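PDB 6DLH: alpha-1,4-endofucoidanase from Mariniflexile fucanivorans, which cleaves alpha-1,4 linkages inside fucoidan chains as a retaining glycoside hydrolase of family 107, and carries several bound calcium ions. Local coordinates for residues Q183-S188 with Y204-L209; Q346-T349 with N355-C358; P383-N388 with A392-L397. One frame throughout, in Å; residues are numbered along the deposited sequence.

Contact 1: residues Q183-S188 with Y204-L209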
loop_
_atom_site.group_PDB
_atom_site.type_symbol
_atom_site.label_atom_id
_atom_site.label_comp_id
_atom_site.label_asym_id
_atom_site.label_seq_id
_atom_site.Cartn_x
_atom_site.Cartn_y
_atom_site.Cartn_z
ATOM N N GLN A 183 3.964 -3.518 -30.782
ATOM C CA GLN A 183 3.577 -2.797 -31.984
ATOM C C GLN A 183 2.666 -3.715 -32.787
ATOM O O GLN A 183 1.678 -3.278 -33.374
ATOM C CB GLN A 183 4.799 -2.342 -32.777
ATOM C CG GLN A 183 4.671 -0.916 -33.292
ATOM C CD GLN A 183 5.294 0.092 -32.357
ATOM O OE1 GLN A 183 6.410 -0.083 -31.872
ATOM N NE2 GLN A 183 4.577 1.177 -32.110
ATOM N N ALA A 184 3.007 -5.005 -32.760
ATOM C CA ALA A 184 2.096 -6.058 -33.169
ATOM C C ALA A 184 0.771 -5.900 -32.425
ATOM O O ALA A 184 -0.256 -6.380 -32.899
ATOM C CB ALA A 184 2.728 -7.405 -32.912
ATOM N N PHE A 185 0.800 -5.220 -31.267
ATOM C CA PHE A 185 -0.430 -4.934 -30.543
ATOM C C PHE A 185 -1.027 -3.593 -30.971
ATOM O O PHE A 185 -2.199 -3.538 -31.336
ATOM C CB PHE A 185 -0.283 -5.045 -29.022
ATOM C CG PHE A 185 -1.602 -4.836 -28.318
ATOM C CD1 PHE A 185 -2.577 -5.826 -28.329
ATOM C CD2 PHE A 185 -1.900 -3.623 -27.712
ATOM C CE1 PHE A 185 -3.804 -5.619 -27.712
ATOM C CE2 PHE A 185 -3.127 -3.417 -27.099
ATOM C CZ PHE A 185 -4.077 -4.415 -27.096
ATOM N N ILE A 186 -0.225 -2.520 -30.918
ATOM C CA ILE A 186 -0.697 -1.197 -31.301
ATOM C C ILE A 186 -1.334 -1.256 -32.690
ATOM O O ILE A 186 -2.280 -0.518 -32.959
ATOM C CB ILE A 186 0.418 -0.130 -31.214
ATOM C CG1 ILE A 186 0.916 0.068 -29.779
ATOM C CG2 ILE A 186 -0.029 1.191 -31.832
ATOM C CD1 ILE A 186 1.735 1.331 -29.575
ATOM N N ASN A 187 -0.818 -2.138 -33.561
ATOM C CA ASN A 187 -1.262 -2.216 -34.947
ATOM C C ASN A 187 -2.255 -3.362 -35.137
ATOM O O ASN A 187 -2.836 -3.491 -36.212
ATOM C CB ASN A 187 -0.093 -2.316 -35.934
ATOM C CG ASN A 187 0.800 -1.091 -35.955
ATOM O OD1 ASN A 187 2.024 -1.211 -35.958
ATOM N ND2 ASN A 187 0.207 0.090 -35.979
ATOM N N SER A 188 -2.462 -4.169 -34.087
ATOM C CA SER A 188 -3.295 -5.361 -34.183
ATOM C C SER A 188 -4.755 -5.004 -34.454
ATOM O O SER A 188 -5.520 -5.853 -34.903
ATOM C CB SER A 188 -3.160 -6.261 -32.969
ATOM O OG SER A 188 -3.567 -5.603 -31.777
ATOM N N TYR A 204 -1.163 0.048 -21.814
ATOM C CA TYR A 204 -1.302 -0.182 -20.385
ATOM C C TYR A 204 -2.312 -1.293 -20.109
ATOM O O TYR A 204 -2.038 -2.200 -19.324
ATOM C CB TYR A 204 -1.655 1.116 -19.652
ATOM C CG TYR A 204 -1.619 0.993 -18.149
ATOM C CD1 TYR A 204 -0.441 1.193 -17.443
ATOM C CD2 TYR A 204 -2.757 0.648 -17.433
ATOM C CE1 TYR A 204 -0.398 1.074 -16.064
ATOM C CE2 TYR A 204 -2.728 0.520 -16.053
ATOM C CZ TYR A 204 -1.545 0.733 -15.368
ATOM O OH TYR A 204 -1.508 0.605 -14.010
ATOM N N ALA A 205 -3.472 -1.227 -20.765
ATOM C CA ALA A 205 -4.513 -2.218 -20.543
ATOM C C ALA A 205 -4.005 -3.623 -20.864
ATOM O O ALA A 205 -4.288 -4.564 -20.122
ATOM C CB ALA A 205 -5.751 -1.873 -21.333
ATOM N N GLU A 206 -3.245 -3.756 -21.961
ATOM C CA GLU A 206 -2.897 -5.068 -22.492
ATOM C C GLU A 206 -1.665 -5.638 -21.789
ATOM O O GLU A 206 -1.655 -6.817 -21.452
ATOM C CB GLU A 206 -2.746 -5.032 -24.018
ATOM C CG GLU A 206 -2.346 -6.365 -24.640
ATOM C CD GLU A 206 -3.423 -7.438 -24.710
ATOM O OE1 GLU A 206 -4.618 -7.083 -24.750
ATOM O OE2 GLU A 206 -3.062 -8.636 -24.729
ATOM N N PHE A 207 -0.642 -4.805 -21.565
ATOM C CA PHE A 207 0.651 -5.302 -21.114
ATOM C C PHE A 207 0.861 -5.110 -19.611
ATOM O O PHE A 207 1.484 -5.955 -18.964
ATOM C CB PHE A 207 1.787 -4.743 -21.976
ATOM C CG PHE A 207 1.834 -5.341 -23.361
ATOM C CD1 PHE A 207 1.816 -4.532 -24.487
ATOM C CD2 PHE A 207 1.864 -6.719 -23.539
ATOM C CE1 PHE A 207 1.843 -5.091 -25.758
ATOM C CE2 PHE A 207 1.890 -7.277 -24.809
ATOM C CZ PHE A 207 1.879 -6.459 -25.916
ATOM N N ILE A 208 0.355 -3.996 -19.066
ATOM C CA ILE A 208 0.514 -3.723 -17.647
ATOM C C ILE A 208 -0.699 -4.239 -16.878
ATOM O O ILE A 208 -0.553 -5.110 -16.022
ATOM C CB ILE A 208 0.811 -2.233 -17.377
ATOM C CG1 ILE A 208 1.942 -1.695 -18.263
ATOM C CG2 ILE A 208 1.091 -2.001 -15.897
ATOM C CD1 ILE A 208 3.307 -2.294 -17.985
ATOM N N LEU A 209 -1.892 -3.722 -17.203
ATOM C CA LEU A 209 -3.083 -3.951 -16.398
ATOM C C LEU A 209 -3.490 -5.422 -16.407
ATOM O O LEU A 209 -3.888 -5.952 -15.371
ATOM C CB LEU A 209 -4.222 -3.045 -16.878
ATOM C CG LEU A 209 -5.551 -3.176 -16.129
ATOM C CD1 LEU A 209 -5.397 -2.817 -14.655
ATOM C CD2 LEU A 209 -6.619 -2.301 -16.768
#

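Contact 2: residues Q346-T349 with N355-C358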
loop_
_atom_site.group_PDB
_atom_site.type_symbol
_atom_site.label_atom_id
_atom_site.label_comp_id
_atom_site.label_asym_id
_atom_site.label_seq_id
_atom_site.Cartn_x
_atom_site.Cartn_y
_atom_site.Cartn_z
ATOM N N GLN A 346 -14.299 10.812 4.883
ATOM C CA GLN A 346 -14.694 10.857 6.282
ATOM C C GLN A 346 -14.133 12.104 6.968
ATOM O O GLN A 346 -14.786 12.659 7.847
ATOM C CB GLN A 346 -14.251 9.573 6.989
ATOM C CG GLN A 346 -14.683 9.485 8.449
ATOM C CD GLN A 346 -14.415 8.111 9.009
ATOM O OE1 GLN A 346 -13.689 7.302 8.420
ATOM N NE2 GLN A 346 -15.020 7.829 10.154
ATOM N N SER A 347 -12.927 12.533 6.563
ATOM C CA SER A 347 -12.288 13.720 7.117
ATOM C C SER A 347 -12.722 14.948 6.324
ATOM O O SER A 347 -13.305 14.812 5.250
ATOM C CB SER A 347 -10.792 13.611 7.075
ATOM O OG SER A 347 -10.286 14.130 5.844
ATOM N N THR A 348 -12.370 16.132 6.845
ATOM C CA THR A 348 -12.671 17.403 6.204
ATOM C C THR A 348 -11.688 17.709 5.073
ATOM O O THR A 348 -11.878 18.682 4.350
ATOM C CB THR A 348 -12.646 18.567 7.211
ATOM O OG1 THR A 348 -11.347 18.611 7.803
ATOM C CG2 THR A 348 -13.688 18.463 8.303
ATOM N N THR A 349 -10.632 16.904 4.905
ATOM C CA THR A 349 -9.520 17.373 4.087
ATOM C C THR A 349 -9.243 16.478 2.878
ATOM O O THR A 349 -9.035 16.991 1.781
ATOM C CB THR A 349 -8.288 17.725 4.935
ATOM O OG1 THR A 349 -7.965 16.583 5.727
ATOM C CG2 THR A 349 -8.518 18.921 5.838
ATOM N N ASN A 355 -7.296 15.151 10.027
ATOM C CA ASN A 355 -7.324 15.260 11.475
ATOM C C ASN A 355 -8.758 15.371 11.992
ATOM O O ASN A 355 -9.008 15.082 13.157
ATOM C CB ASN A 355 -6.609 16.551 11.882
ATOM C CG ASN A 355 -5.882 16.469 13.204
ATOM O OD1 ASN A 355 -5.165 15.502 13.469
ATOM N ND2 ASN A 355 -6.029 17.503 14.019
ATOM N N THR A 356 -9.694 15.822 11.143
ATOM C CA THR A 356 -11.013 16.227 11.612
ATOM C C THR A 356 -12.102 15.517 10.812
ATOM O O THR A 356 -12.045 15.487 9.590
ATOM C CB THR A 356 -11.186 17.751 11.518
ATOM O OG1 THR A 356 -10.072 18.386 12.144
ATOM C CG2 THR A 356 -12.468 18.261 12.147
ATOM N N PRO A 357 -13.136 14.940 11.468
ATOM C CA PRO A 357 -14.282 14.364 10.757
ATOM C C PRO A 357 -15.175 15.464 10.183
ATOM O O PRO A 357 -15.298 16.527 10.787
ATOM C CB PRO A 357 -15.051 13.635 11.868
ATOM C CG PRO A 357 -14.689 14.397 13.130
ATOM C CD PRO A 357 -13.241 14.798 12.931
ATOM N N CYS A 358 -15.809 15.193 9.033
ATOM C CA CYS A 358 -16.664 16.181 8.392
ATOM C C CYS A 358 -18.111 15.983 8.834
ATOM O O CYS A 358 -18.928 16.892 8.664
ATOM C CB CYS A 358 -16.538 16.165 6.869
ATOM S SG CYS A 358 -17.177 14.669 6.064
HETATM O O HOH W 1 -9.265 16.816 8.250
#

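Contact 3: residues P383-N388 with A392-L397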
loop_
_atom_site.group_PDB
_atom_site.type_symbol
_atom_site.label_atom_id
_atom_site.label_comp_id
_atom_site.label_asym_id
_atom_site.label_seq_id
_atom_site.Cartn_x
_atom_site.Cartn_y
_atom_site.Cartn_z
ATOM N N PRO A 383 -9.488 8.006 7.056
ATOM C CA PRO A 383 -8.159 8.604 7.221
ATOM C C PRO A 383 -7.198 7.833 8.133
ATOM O O PRO A 383 -7.550 7.426 9.243
ATOM C CB PRO A 383 -8.483 9.955 7.879
ATOM C CG PRO A 383 -9.734 9.684 8.700
ATOM C CD PRO A 383 -10.505 8.644 7.908
ATOM N N LEU A 384 -5.961 7.661 7.653
ATOM C CA LEU A 384 -4.877 7.150 8.470
ATOM C C LEU A 384 -4.155 8.338 9.100
ATOM O O LEU A 384 -4.311 9.469 8.641
ATOM C CB LEU A 384 -3.936 6.334 7.579
ATOM C CG LEU A 384 -4.596 5.213 6.783
ATOM C CD1 LEU A 384 -3.591 4.560 5.842
ATOM C CD2 LEU A 384 -5.238 4.179 7.707
ATOM N N VAL A 385 -3.353 8.074 10.136
ATOM C CA VAL A 385 -2.721 9.138 10.907
ATOM C C VAL A 385 -1.666 9.886 10.078
ATOM O O VAL A 385 -1.637 11.113 10.096
ATOM C CB VAL A 385 -2.161 8.602 12.240
ATOM C CG1 VAL A 385 -1.153 9.553 12.885
ATOM C CG2 VAL A 385 -3.284 8.257 13.210
ATOM N N ARG A 386 -0.785 9.155 9.380
ATOM C CA ARG A 386 0.265 9.773 8.583
ATOM C C ARG A 386 0.612 8.854 7.413
ATOM O O ARG A 386 1.150 7.760 7.594
ATOM C CB ARG A 386 1.483 10.086 9.461
ATOM C CG ARG A 386 2.455 11.094 8.861
ATOM C CD ARG A 386 3.746 11.249 9.649
ATOM N NE ARG A 386 3.537 11.672 11.023
ATOM C CZ ARG A 386 3.832 10.951 12.096
ATOM N NH1 ARG A 386 4.597 9.876 11.998
ATOM N NH2 ARG A 386 3.348 11.302 13.272
ATOM N N THR A 387 0.308 9.313 6.200
ATOM C CA THR A 387 0.324 8.426 5.049
ATOM C C THR A 387 1.648 8.496 4.286
ATOM O O THR A 387 1.960 7.581 3.530
ATOM C CB THR A 387 -0.870 8.713 4.130
ATOM O OG1 THR A 387 -0.812 10.104 3.807
ATOM C CG2 THR A 387 -2.196 8.359 4.769
ATOM N N ASN A 388 2.408 9.584 4.470
ATOM C CA ASN A 388 3.655 9.811 3.745
ATOM C C ASN A 388 4.727 8.824 4.211
ATOM O O ASN A 388 5.201 8.922 5.337
ATOM C CB ASN A 388 4.131 11.254 3.935
ATOM C CG ASN A 388 5.418 11.600 3.211
ATOM O OD1 ASN A 388 6.084 10.738 2.638
ATOM N ND2 ASN A 388 5.773 12.874 3.233
ATOM N N ALA A 392 7.944 8.900 8.504
ATOM C CA ALA A 392 7.569 8.081 9.648
ATOM C C ALA A 392 6.079 7.752 9.574
ATOM O O ALA A 392 5.297 8.209 10.401
ATOM C CB ALA A 392 7.923 8.783 10.944
ATOM N N PRO A 393 5.638 6.924 8.603
ATOM C CA PRO A 393 4.209 6.709 8.387
ATOM C C PRO A 393 3.561 6.018 9.587
ATOM O O PRO A 393 4.193 5.214 10.274
ATOM C CB PRO A 393 4.157 5.798 7.147
ATOM C CG PRO A 393 5.507 5.100 7.118
ATOM C CD PRO A 393 6.482 6.080 7.743
ATOM N N VAL A 394 2.299 6.372 9.844
ATOM C CA VAL A 394 1.468 5.660 10.798
ATOM C C VAL A 394 0.221 5.216 10.039
ATOM O O VAL A 394 -0.686 6.006 9.803
ATOM C CB VAL A 394 1.148 6.537 12.025
ATOM C CG1 VAL A 394 0.328 5.794 13.072
ATOM C CG2 VAL A 394 2.408 7.132 12.644
ATOM N N LEU A 395 0.216 3.953 9.611
ATOM C CA LEU A 395 -0.754 3.488 8.638
ATOM C C LEU A 395 -1.909 2.789 9.350
ATOM O O LEU A 395 -2.346 1.717 8.946
ATOM C CB LEU A 395 -0.049 2.586 7.618
ATOM C CG LEU A 395 1.090 3.241 6.831
ATOM C CD1 LEU A 395 1.722 2.235 5.888
ATOM C CD2 LEU A 395 0.587 4.440 6.037
ATOM N N THR A 396 -2.393 3.427 10.421
ATOM C CA THR A 396 -3.591 2.999 11.126
ATOM C C THR A 396 -4.549 4.189 11.181
ATOM O O THR A 396 -4.133 5.309 10.892
ATOM C CB THR A 396 -3.236 2.436 12.510
ATOM O OG1 THR A 396 -2.495 3.443 13.205
ATOM C CG2 THR A 396 -2.438 1.150 12.441
ATOM N N LEU A 397 -5.815 3.936 11.558
ATOM C CA LEU A 397 -6.873 4.936 11.527
ATOM C C LEU A 397 -6.598 6.023 12.560
ATOM O O LEU A 397 -6.116 5.749 13.658
ATOM C CB LEU A 397 -8.227 4.290 11.844
ATOM C CG LEU A 397 -8.801 3.309 10.819
ATOM C CD1 LEU A 397 -10.082 2.687 11.359
ATOM C CD2 LEU A 397 -9.070 3.986 9.482
#

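Contact 1: residues Q183-S188 with Y204-L209
Glu206 meets the ring of Phe185 with the aliphatic part of its side chain, an example of how a charged residue can serve as an apolar surface. CB comes over one face of the ring and lies 3.4 Å from Phe185 CZ. Glu206 CG forms a CH-pi contact, 3.6 Å from the centroid of the Phe185 ring and only 15° off the ring normal. With CG anti to the backbone N (chi1 179°) the chain leaves the helix toward the phenylalanine, and a bend at chi2 carries the carboxylate out past the rim while keeping it above the ring plane, Glu206 OE1 3.4 Å from Phe185 CE1. The carboxylate is tilted from the ring plane, not parallel to it. The other oxygen, OE2, has a long, weak ion pair with Lys210, one turn on.

Phe207 follows, and its ring flanks the same glutamate: Glu206 CG sits over the centre of one of its faces, and so in the corner formed by the two rings. Phe207 CE1 approaches Phe185 CB at 3.9 Å, while the two ring planes are inclined at 69° with centroids 5.8 Å apart, an oblique pairing. Ile101 of helix 100-104 also packs on Phe207, and Phe202 and His192 meet Phe185.

At Leu209 the backbone N bonds back to Tyr204 O at 2.6 Å, a pi-type turn that widens the helix where Glu206 and Phe207 project. On the other partner, Phe185 O accepts both the backbone N and OG of Ser188, which ties down the turn that carries the ring. The arrangement joins the segment after helix 181-184 to helix 198-216, the helix that precedes strand 222-226 of the parallel sheet, consistent with an alpha/beta-barrel catalytic domain like that of GH29 fucosidases.

Contact 2: residues Q346-T349 with N355-C358
Water 1 is gripped by three groups and bridges Thr348 to Thr356: it lies 2.8 Å from Thr348 OG1, bonds also to Thr349 OG1, and accepts from Thr356 N. It illustrates how a single solvent molecule can extend a very short backbone pairing. The pairing itself consists of two hydrogen bonds around Ser347 and Pro357. Thr348 N gives to Thr356 O at 2.8 Å, nearly along the C=O axis although bent to 141° at the hydrogen, and the same oxygen has Ser347 CA at 3.0 Å in a CA-H...O contact. Cys358 N gives to Gln346 O at 3.0 Å, a straighter bond.

Thr348 has the largest share of the contact, closely followed by Cys358. Its chi1 of 59° turns OG1 toward the water and leaves CG2 anti to the carbonyl carbon, facing the other segment, where Thr348 CG2 lies 3.5 Å from Pro357 O and 3.9 Å from Cys358 CB. Thr356 CG2 meets this methyl as well. With an alanine here, OG1 and CG2 would be gone, which would probably leave the water with one grip fewer and the side chain of Cys358 without its methyl neighbour.

Ser347 OG accepts from Thr349 N at 2.9 Å and is also hydrogen-bonded to the carbonyl oxygens of Ser350 and Ala353. The amide of Gln346 is bonded through NE2 to Gln404 of helix 399-415. A single beta bridge with an adjoining ST turn thus pinches the loop between strand 341-342 and helix 361-372.

Contact 3: residues P383-N388 with A392-L397
Arg386 extends past Val394: chi1 of -162° sets CG beside its own carbonyl carbon, before a bend at chi3 turns the guanidinium toward Ala392. Its NH1 is modelled only 2.4 Å from Ala392 O, too short to be taken literally, so the details of this bond are doubtful; the carbonyl nonetheless lies at the edge of the guanidinium, near its plane. NH1 also passes Val394 CG2, obliquely to the flat group. In Val394 itself chi1 of -177° sends CG1 the other way, to Val385, whose CB it approaches at 3.8 Å.

One valine thus faces two residues, and the backbone shows why. Arg386 and Val394 form an antiparallel hydrogen-bonded pair: Arg386 N gives to Val394 O at 3.2 Å, and Val394 N returns a bond to Arg386 O at 2.9 Å. One residue earlier, Val385 N bonds to Thr396 O at 3.0 Å. Since both Val385 and Arg386 stand opposite Val394, this is a classic beta bulge, which shifts the register of the small hairpin by one before Leu384 pairs with Leu397 in a non-hydrogen-bonded pair. An inverse gamma turn centred on Leu395, closed by a weak Thr396 N bond to Val394 O, lies across from the bulge.

Leu384 packs against the turn from the other segment. Its CD1 meets Leu395 CD2 at 4.2 Å, while Leu384 CD2 comes up to the Thr396 carbonyl group, 3.5 Å from Thr396 C, and also reaches Leu397 CD2. Leu384 CA also makes a CA-H...O contact with Thr396 O. Beyond the hairpin, Trp50 NE1 bonds to Leu395 O and Gln71 of helix 66-71 receives Leu397 N, while Pro383 rests on Tyr400 and Ala401 of helix 399-415.

How the contacts relate
Read from the N terminus, the three contacts come in series, none nested in or crossing another. Contact 1 closes the run between helix 181-184 and helix 198-216; its centre lies about 41 Å from that of contact 2 and 36 Å from that of contact 3, and it touches neither. Contact 2 then closes a short loop after strand 341-342, and contact 3 the hairpin that follows strand 377-379, the neighbouring strand of the parallel sheet. These two loops meet where Gln346 OE1 packs 3.5 Å from Pro383 CD, and both lean on helix 399-415, so the loops after two neighbouring strands are packed together against one helix.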